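Local coordinates for protein transferrin (PDB 6WB6) that transports iron in the insect, binding a single ferric ion per molecule together with a carbonate anion, at residues L394-D408 with R586-I600. Residues are numbered along the deposited sequence; the frame is centred on the assembly and turned at random.
Sequences LKSVQDNGSDLASVD and RTWVAAKDFLSDVSI
R586 grips the carboxylate of D408 side-on through two nitrogens: NE meets the syn lone pair of D408 OD1 at 2.6 Å, nearly straight at 170°, and NH2 reaches OD2 at 3.1 Å. The carboxylate and guanidinium planes are only 20° apart, and R586 NH1 turns elsewhere, to the carbonyl of N629. A leucine in place of R586 would probably leave the D408 carboxylate without its main counter-charge and freer to turn. Beyond this pair A405 and V407 each exchange two backbone hydrogen bonds, with V589 and T587 respectively, V589 N to A405 O at 2.6 Å. The pairing is antiparallel, and 405-407 is the outermost strand on that side of a four-stranded sheet in the second transferrin-like half, away from the iron site. Further along, a water joins D403 O to A591 N. S406 lays CB over the five-membered ring of W588, 3.6 Å from its centroid, close packing that a small residue permits; F425 stacks on the same indole. On the other sheet face, V589 CG2 meets L394 CD2 of helix 390-399 at 3.5 Å, and V589 CG1 touches V407 CG1. N400, the positive-phi residue of the Schellman motif that ends the helix, stacks its amide 3° from parallel over the centre of the F594 ring.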
ATOM      1  N   LEU A 394       6.858   2.979  22.782  1.00 18.34           N
ATOM      2  CA  LEU A 394       8.284   2.880  22.514  1.00 20.45           C
ATOM      3  C   LEU A 394       8.950   1.915  23.477  1.00 16.27           C
ATOM      4  O   LEU A 394       9.738   1.063  23.069  1.00 22.72           O
ATOM      5  CB  LEU A 394       8.932   4.257  22.601  1.00 24.28           C
ATOM      6  CG  LEU A 394       8.443   5.231  21.543  1.00 20.55           C
ATOM      7  CD1 LEU A 394       8.973   6.594  21.902  1.00 19.98           C
ATOM      8  CD2 LEU A 394       8.889   4.790  20.134  1.00 28.39           C
ATOM      9  N   LYS A 395       8.686   2.059  24.772  1.00 23.72           N
ATOM     10  CA  LYS A 395       9.193   1.071  25.714  1.00 24.59           C
ATOM     11  C   LYS A 395       8.789  -0.325  25.289  1.00 20.64           C
ATOM     12  O   LYS A 395       9.564  -1.275  25.428  1.00 21.46           O
ATOM     13  CB  LYS A 395       8.672   1.354  27.121  1.00 21.77           C
ATOM     14  CG  LYS A 395       9.017   0.292  28.159  1.00 24.15           C
ATOM     15  CD  LYS A 395      10.543   0.071  28.310  1.00 28.97           C
ATOM     16  CE  LYS A 395      10.882  -0.567  29.679  1.00 31.75           C
ATOM     17  NZ  LYS A 395      12.272  -1.176  29.751  1.00 28.61           N
ATOM     18  N   SER A 396       7.556  -0.480  24.814  1.00 16.05           N
ATOM     19  CA  SER A 396       7.092  -1.819  24.495  1.00 17.88           C
ATOM     20  C   SER A 396       7.864  -2.388  23.321  1.00 21.29           C
ATOM     21  O   SER A 396       8.181  -3.585  23.305  1.00 29.43           O
ATOM     22  CB  SER A 396       5.592  -1.807  24.203  1.00 20.85           C
ATOM     23  OG  SER A 396       5.130  -3.065  23.734  1.00 23.75           O
ATOM     24  N   VAL A 397       8.173  -1.563  22.316  1.00 21.50           N
ATOM     25  CA  VAL A 397       9.007  -2.055  21.219  1.00 17.48           C
ATOM     26  C   VAL A 397      10.363  -2.512  21.769  1.00 19.78           C
ATOM     27  O   VAL A 397      10.851  -3.600  21.453  1.00 18.87           O
ATOM     28  CB  VAL A 397       9.149  -0.986  20.121  1.00 23.29           C
ATOM     29  CG1 VAL A 397      10.030  -1.486  18.939  1.00 21.63           C
ATOM     30  CG2 VAL A 397       7.758  -0.600  19.556  1.00 26.49           C
ATOM     31  N   GLN A 398      10.968  -1.713  22.641  1.00 18.60           N
ATOM     32  CA  GLN A 398      12.229  -2.130  23.252  1.00 24.62           C
ATOM     33  C   GLN A 398      12.108  -3.481  23.951  1.00 21.56           C
ATOM     34  O   GLN A 398      12.944  -4.370  23.749  1.00 25.13           O
ATOM     35  CB  GLN A 398      12.691  -1.089  24.249  1.00 20.82           C
ATOM     36  CG  GLN A 398      14.024  -1.407  24.830  1.00 17.88           C
ATOM     37  CD  GLN A 398      14.394  -0.459  25.904  1.00 33.08           C
ATOM     38  OE1 GLN A 398      15.389   0.262  25.789  1.00 34.94           O
ATOM     39  NE2 GLN A 398      13.597  -0.438  26.977  1.00 35.08           N
ATOM     40  N   ASP A 399      11.094  -3.627  24.814  1.00 23.33           N
ATOM     41  CA  ASP A 399      10.843  -4.829  25.597  1.00 28.06           C
ATOM     42  C   ASP A 399      10.457  -5.997  24.732  1.00 23.21           C
ATOM     43  O   ASP A 399      10.328  -7.109  25.246  1.00 28.11           O
ATOM     44  CB  ASP A 399       9.694  -4.609  26.592  1.00 32.87           C
ATOM     45  CG  ASP A 399      10.075  -3.723  27.746  1.00 42.41           C
ATOM     46  OD1 ASP A 399      11.261  -3.745  28.143  1.00 41.32           O
ATOM     47  OD2 ASP A 399       9.175  -3.007  28.250  1.00 34.58           O
ATOM     48  N   ASN A 400      10.231  -5.757  23.448  1.00 22.41           N
ATOM     49  CA  ASN A 400       9.643  -6.745  22.545  1.00 26.34           C
ATOM     50  C   ASN A 400       8.202  -7.099  22.920  1.00 23.96           C
ATOM     51  O   ASN A 400       7.724  -8.199  22.640  1.00 23.62           O
ATOM     52  CB  ASN A 400      10.479  -8.014  22.486  1.00 27.08           C
ATOM     53  CG  ASN A 400      10.179  -8.830  21.262  1.00 27.64           C
ATOM     54  OD1 ASN A 400       9.877  -8.280  20.198  1.00 30.34           O
ATOM     55  ND2 ASN A 400      10.224 -10.149  21.406  1.00 20.55           N
ATOM     56  N   GLY A 401       7.493  -6.187  23.575  1.00 30.80           N
ATOM     57  CA  GLY A 401       6.052  -6.315  23.616  1.00 24.57           C
ATOM     58  C   GLY A 401       5.402  -5.949  22.302  1.00 21.61           C
ATOM     59  O   GLY A 401       4.257  -6.325  22.058  1.00 26.88           O
ATOM     60  N   SER A 402       6.122  -5.222  21.457  1.00 24.67           N
ATOM     61  CA  SER A 402       5.682  -4.830  20.132  1.00 32.21           C
ATOM     62  C   SER A 402       6.879  -4.909  19.204  1.00 23.54           C
ATOM     63  O   SER A 402       8.028  -4.972  19.643  1.00 33.17           O
ATOM     64  CB  SER A 402       5.112  -3.407  20.109  1.00 23.45           C
ATOM     65  OG  SER A 402       4.260  -3.175  21.214  1.00 29.97           O
ATOM     66  N   ASP A 403       6.595  -4.880  17.907  1.00 25.97           N
ATOM     67  CA  ASP A 403       7.632  -4.834  16.894  1.00 16.60           C
ATOM     68  C   ASP A 403       7.797  -3.454  16.282  1.00 22.44           C
ATOM     69  O   ASP A 403       8.864  -3.165  15.733  1.00 21.96           O
ATOM     70  CB  ASP A 403       7.319  -5.849  15.794  1.00 22.20           C
ATOM     71  CG  ASP A 403       7.161  -7.257  16.346  1.00 27.39           C
ATOM     72  OD1 ASP A 403       8.097  -7.723  17.046  1.00 26.03           O
ATOM     73  OD2 ASP A 403       6.095  -7.877  16.112  1.00 20.00           O
ATOM     74  N   LEU A 404       6.779  -2.597  16.333  1.00 15.62           N
ATOM     75  CA  LEU A 404       6.999  -1.233  15.877  1.00 20.65           C
ATOM     76  C   LEU A 404       5.970  -0.302  16.484  1.00 17.43           C
ATOM     77  O   LEU A 404       4.894  -0.712  16.918  1.00 16.33           O
ATOM     78  CB  LEU A 404       6.958  -1.112  14.340  1.00 11.71           C
ATOM     79  CG  LEU A 404       5.628  -1.389  13.634  1.00 18.22           C
ATOM     80  CD1 LEU A 404       5.725  -1.095  12.117  1.00 16.55           C
ATOM     81  CD2 LEU A 404       5.169  -2.802  13.850  1.00 24.04           C
ATOM     82  N   ALA A 405       6.313   0.974  16.434  1.00 17.42           N
ATOM     83  CA  ALA A 405       5.515   2.036  16.991  1.00 18.82           C
ATOM     84  C   ALA A 405       5.950   3.291  16.277  1.00 24.19           C
ATOM     85  O   ALA A 405       7.073   3.368  15.765  1.00 22.57           O
ATOM     86  CB  ALA A 405       5.704   2.147  18.506  1.00 24.93           C
ATOM     87  N   SER A 406       5.046   4.256  16.225  1.00 19.99           N
ATOM     88  CA  SER A 406       5.287   5.513  15.548  1.00 26.10           C
ATOM     89  C   SER A 406       5.689   6.578  16.553  1.00 23.27           C
ATOM     90  O   SER A 406       5.385   6.499  17.739  1.00 21.72           O
ATOM     91  CB  SER A 406       4.048   5.990  14.774  1.00 24.10           C
ATOM     92  OG  SER A 406       2.939   6.163  15.636  1.00 21.70           O
ATOM     93  N   VAL A 407       6.337   7.602  16.030  1.00 19.85           N
ATOM     94  CA  VAL A 407       6.808   8.740  16.791  1.00 27.25           C
ATOM     95  C   VAL A 407       6.860   9.905  15.813  1.00 33.20           C
ATOM     96  O   VAL A 407       7.098   9.718  14.613  1.00 31.12           O
ATOM     97  CB  VAL A 407       8.157   8.377  17.467  1.00 38.89           C
ATOM     98  CG1 VAL A 407       9.114   7.765  16.448  1.00 32.66           C
ATOM     99  CG2 VAL A 407       8.779   9.552  18.166  1.00 37.77           C
ATOM    100  N   ASP A 408       6.519  11.090  16.282  1.00 31.14           N
ATOM    101  CA  ASP A 408       6.331  12.205  15.368  1.00 39.26           C
ATOM    102  C   ASP A 408       7.462  13.213  15.524  1.00 43.78           C
ATOM    103  O   ASP A 408       8.154  13.266  16.545  1.00 32.59           O
ATOM    104  CB  ASP A 408       4.972  12.897  15.586  1.00 44.52           C
ATOM    105  CG  ASP A 408       3.771  12.011  15.212  1.00 42.68           C
ATOM    106  OD1 ASP A 408       3.864  11.251  14.226  1.00 41.27           O
ATOM    107  OD2 ASP A 408       2.721  12.077  15.903  1.00 45.56           O
ATOM    108  N   ARG A 586       6.111  11.636  10.595  1.00 21.43           N
ATOM    109  CA  ARG A 586       5.704  10.519  11.429  1.00 21.63           C
ATOM    110  C   ARG A 586       6.460   9.277  10.980  1.00 23.57           C
ATOM    111  O   ARG A 586       6.455   8.930   9.797  1.00 20.79           O
ATOM    112  CB  ARG A 586       4.205  10.272  11.339  1.00 20.63           C
ATOM    113  CG  ARG A 586       3.779   9.004  12.001  1.00 16.61           C
ATOM    114  CD  ARG A 586       2.266   8.954  12.205  1.00 22.98           C
ATOM    115  NE  ARG A 586       1.823   9.974  13.142  1.00 24.38           N
ATOM    116  CZ  ARG A 586       0.547  10.231  13.435  1.00 27.92           C
ATOM    117  NH1 ARG A 586      -0.443   9.539  12.882  1.00 28.25           N
ATOM    118  NH2 ARG A 586       0.258  11.184  14.293  1.00 30.69           N
ATOM    119  N   THR A 587       7.111   8.621  11.938  1.00 22.93           N
ATOM    120  CA  THR A 587       8.071   7.546  11.699  1.00 17.46           C
ATOM    121  C   THR A 587       7.749   6.356  12.584  1.00 21.20           C
ATOM    122  O   THR A 587       7.463   6.527  13.774  1.00 21.33           O
ATOM    123  CB  THR A 587       9.472   7.983  12.032  1.00 21.24           C
ATOM    124  OG1 THR A 587       9.850   9.074  11.195  1.00 20.85           O
ATOM    125  CG2 THR A 587      10.408   6.849  11.837  1.00 23.23           C
ATOM    126  N   TRP A 588       7.837   5.156  12.018  1.00 15.30           N
ATOM    127  CA  TRP A 588       7.676   3.928  12.779  1.00 18.86           C
ATOM    128  C   TRP A 588       9.046   3.369  13.111  1.00 21.27           C
ATOM    129  O   TRP A 588       9.925   3.288  12.239  1.00 20.66           O
ATOM    130  CB  TRP A 588       6.815   2.908  12.022  1.00 17.04           C
ATOM    131  CG  TRP A 588       5.389   3.369  11.996  1.00 15.19           C
ATOM    132  CD1 TRP A 588       4.372   2.915  12.765  1.00 19.61           C
ATOM    133  CD2 TRP A 588       4.824   4.399  11.144  1.00 15.35           C
ATOM    134  NE1 TRP A 588       3.207   3.588  12.461  1.00 26.40           N
ATOM    135  CE2 TRP A 588       3.463   4.513  11.480  1.00 17.87           C
ATOM    136  CE3 TRP A 588       5.340   5.226  10.136  1.00 17.26           C
ATOM    137  CZ2 TRP A 588       2.610   5.429  10.855  1.00 21.08           C
ATOM    138  CZ3 TRP A 588       4.478   6.132   9.502  1.00 18.46           C
ATOM    139  CH2 TRP A 588       3.141   6.232   9.876  1.00 17.52           C
ATOM    140  N   VAL A 589       9.246   3.036  14.382  1.00 17.76           N
ATOM    141  CA  VAL A 589      10.556   2.621  14.855  1.00 20.55           C
ATOM    142  C   VAL A 589      10.439   1.210  15.394  1.00 17.45           C
ATOM    143  O   VAL A 589       9.368   0.767  15.825  1.00 19.82           O
ATOM    144  CB  VAL A 589      11.136   3.568  15.921  1.00 20.37           C
ATOM    145  CG1 VAL A 589      11.236   4.958  15.383  1.00 17.87           C
ATOM    146  CG2 VAL A 589      10.307   3.533  17.180  1.00 26.14           C
ATOM    147  N   ALA A 590      11.566   0.503  15.358  1.00 22.02           N
ATOM    148  CA  ALA A 590      11.634  -0.885  15.770  1.00 17.43           C
ATOM    149  C   ALA A 590      12.900  -1.127  16.577  1.00 19.51           C
ATOM    150  O   ALA A 590      13.856  -0.351  16.532  1.00 15.42           O
ATOM    151  CB  ALA A 590      11.608  -1.834  14.567  1.00 22.41           C
ATOM    152  N   ALA A 591      12.897  -2.232  17.315  1.00 21.44           N
ATOM    153  CA  ALA A 591      14.062  -2.580  18.094  1.00 25.33           C
ATOM    154  C   ALA A 591      15.104  -3.233  17.196  1.00 24.38           C
ATOM    155  O   ALA A 591      14.893  -3.461  15.996  1.00 19.72           O
ATOM    156  CB  ALA A 591      13.684  -3.498  19.249  1.00 21.78           C
ATOM    157  N   LYS A 592      16.237  -3.561  17.808  1.00 22.64           N
ATOM    158  CA  LYS A 592      17.420  -4.051  17.113  1.00 30.75           C
ATOM    159  C   LYS A 592      17.425  -5.557  16.885  1.00 28.51           C
ATOM    160  O   LYS A 592      17.960  -6.016  15.875  1.00 18.66           O
ATOM    161  CB  LYS A 592      18.677  -3.692  17.920  1.00 32.73           C
ATOM    162  N   ASP A 593      16.886  -6.351  17.815  1.00 24.43           N
ATOM    163  CA  ASP A 593      17.287  -7.755  17.915  1.00 25.38           C
ATOM    164  C   ASP A 593      16.223  -8.746  17.469  1.00 19.67           C
ATOM    165  O   ASP A 593      16.341  -9.933  17.775  1.00 23.35           O
ATOM    166  CB  ASP A 593      17.717  -8.064  19.344  1.00 29.81           C
ATOM    167  CG  ASP A 593      18.981  -7.358  19.700  1.00 26.49           C
ATOM    168  OD1 ASP A 593      19.896  -7.400  18.853  1.00 28.88           O
ATOM    169  OD2 ASP A 593      19.035  -6.726  20.776  1.00 35.52           O
ATOM    170  N   PHE A 594      15.208  -8.301  16.729  1.00 21.57           N
ATOM    171  CA  PHE A 594      14.120  -9.200  16.384  1.00 19.01           C
ATOM    172  C   PHE A 594      13.811  -9.120  14.898  1.00 25.96           C
ATOM    173  O   PHE A 594      14.677  -9.451  14.089  1.00 26.67           O
ATOM    174  CB  PHE A 594      12.931  -8.885  17.275  1.00 28.04           C
ATOM    175  CG  PHE A 594      13.249  -9.044  18.719  1.00 24.38           C
ATOM    176  CD1 PHE A 594      13.349 -10.295  19.269  1.00 30.80           C
ATOM    177  CD2 PHE A 594      13.497  -7.953  19.510  1.00 29.75           C
ATOM    178  CE1 PHE A 594      13.653 -10.457  20.606  1.00 24.00           C
ATOM    179  CE2 PHE A 594      13.824  -8.120  20.845  1.00 34.61           C
ATOM    180  CZ  PHE A 594      13.902  -9.378  21.378  1.00 25.19           C
ATOM    181  N   LEU A 595      12.609  -8.691  14.514  1.00 26.23           N
ATOM    182  CA  LEU A 595      12.232  -8.736  13.105  1.00 25.97           C
ATOM    183  C   LEU A 595      13.152  -7.835  12.294  1.00 23.14           C
ATOM    184  O   LEU A 595      13.539  -6.751  12.745  1.00 16.22           O
ATOM    185  CB  LEU A 595      10.770  -8.315  12.928  1.00 21.24           C
ATOM    186  CG  LEU A 595       9.679  -9.310  13.358  1.00 28.75           C
ATOM    187  CD1 LEU A 595       9.546  -9.366  14.847  1.00 39.03           C
ATOM    188  CD2 LEU A 595       8.340  -8.923  12.812  1.00 29.41           C
ATOM    189  N   SER A 596      13.529  -8.300  11.097  1.00 22.54           N
ATOM    190  CA  SER A 596      14.311  -7.466  10.194  1.00 18.23           C
ATOM    191  C   SER A 596      13.492  -6.249   9.765  1.00 17.14           C
ATOM    192  O   SER A 596      12.264  -6.247   9.837  1.00 19.00           O
ATOM    193  CB  SER A 596      14.722  -8.244   8.952  1.00 25.18           C
ATOM    194  OG  SER A 596      13.586  -8.484   8.134  1.00 18.70           O
ATOM    195  N   ASP A 597      14.190  -5.205   9.305  1.00 18.25           N
ATOM    196  CA  ASP A 597      13.492  -4.036   8.783  1.00 18.91           C
ATOM    197  C   ASP A 597      12.597  -4.407   7.600  1.00 24.00           C
ATOM    198  O   ASP A 597      11.481  -3.888   7.466  1.00 22.92           O
ATOM    199  CB  ASP A 597      14.503  -2.955   8.407  1.00 20.25           C
ATOM    200  CG  ASP A 597      15.126  -2.300   9.643  1.00 26.37           C
ATOM    201  OD1 ASP A 597      14.774  -2.728  10.751  1.00 28.76           O
ATOM    202  OD2 ASP A 597      15.962  -1.379   9.522  1.00 28.76           O
ATOM    203  N   VAL A 598      13.049  -5.333   6.754  1.00 16.07           N
ATOM    204  CA  VAL A 598      12.219  -5.802   5.645  1.00 16.44           C
ATOM    205  C   VAL A 598      10.936  -6.440   6.176  1.00 16.00           C
ATOM    206  O   VAL A 598       9.821  -6.077   5.773  1.00 19.51           O
ATOM    207  CB  VAL A 598      13.039  -6.760   4.755  1.00 18.19           C
ATOM    208  CG1 VAL A 598      12.167  -7.475   3.747  1.00 21.67           C
ATOM    209  CG2 VAL A 598      14.165  -5.968   4.060  1.00 17.50           C
ATOM    210  N   SER A 599      11.066  -7.345   7.142  1.00 21.17           N
ATOM    211  CA  SER A 599       9.878  -7.983   7.697  1.00 23.13           C
ATOM    212  C   SER A 599       8.922  -6.975   8.333  1.00 18.11           C
ATOM    213  O   SER A 599       7.699  -7.158   8.275  1.00 14.04           O
ATOM    214  CB  SER A 599      10.295  -9.046   8.709  1.00 23.87           C
ATOM    215  OG  SER A 599      10.688 -10.227   8.043  1.00 29.20           O
ATOM    216  N   ILE A 600       9.448  -5.888   8.892  1.00 17.93           N
ATOM    217  CA  ILE A 600       8.610  -4.914   9.591  1.00 18.42           C
ATOM    218  C   ILE A 600       7.958  -3.951   8.612  1.00 22.71           C
ATOM    219  O   ILE A 600       6.775  -3.598   8.740  1.00 19.94           O
ATOM    220  CB  ILE A 600       9.457  -4.169  10.635  1.00 14.50           C
ATOM    221  CG1 ILE A 600       9.765  -5.127  11.798  1.00 21.56           C
ATOM    222  CG2 ILE A 600       8.744  -2.910  11.107  1.00 21.85           C
ATOM    223  CD1 ILE A 600      10.495  -4.471  12.945  1.00 24.26           C
TER
HETATM  224  O   HOH W   1      11.250  -4.296  16.989  1.00 17.86           O
HETATM  225  O   HOH W   2       1.055   3.967  14.879  1.00 35.45           O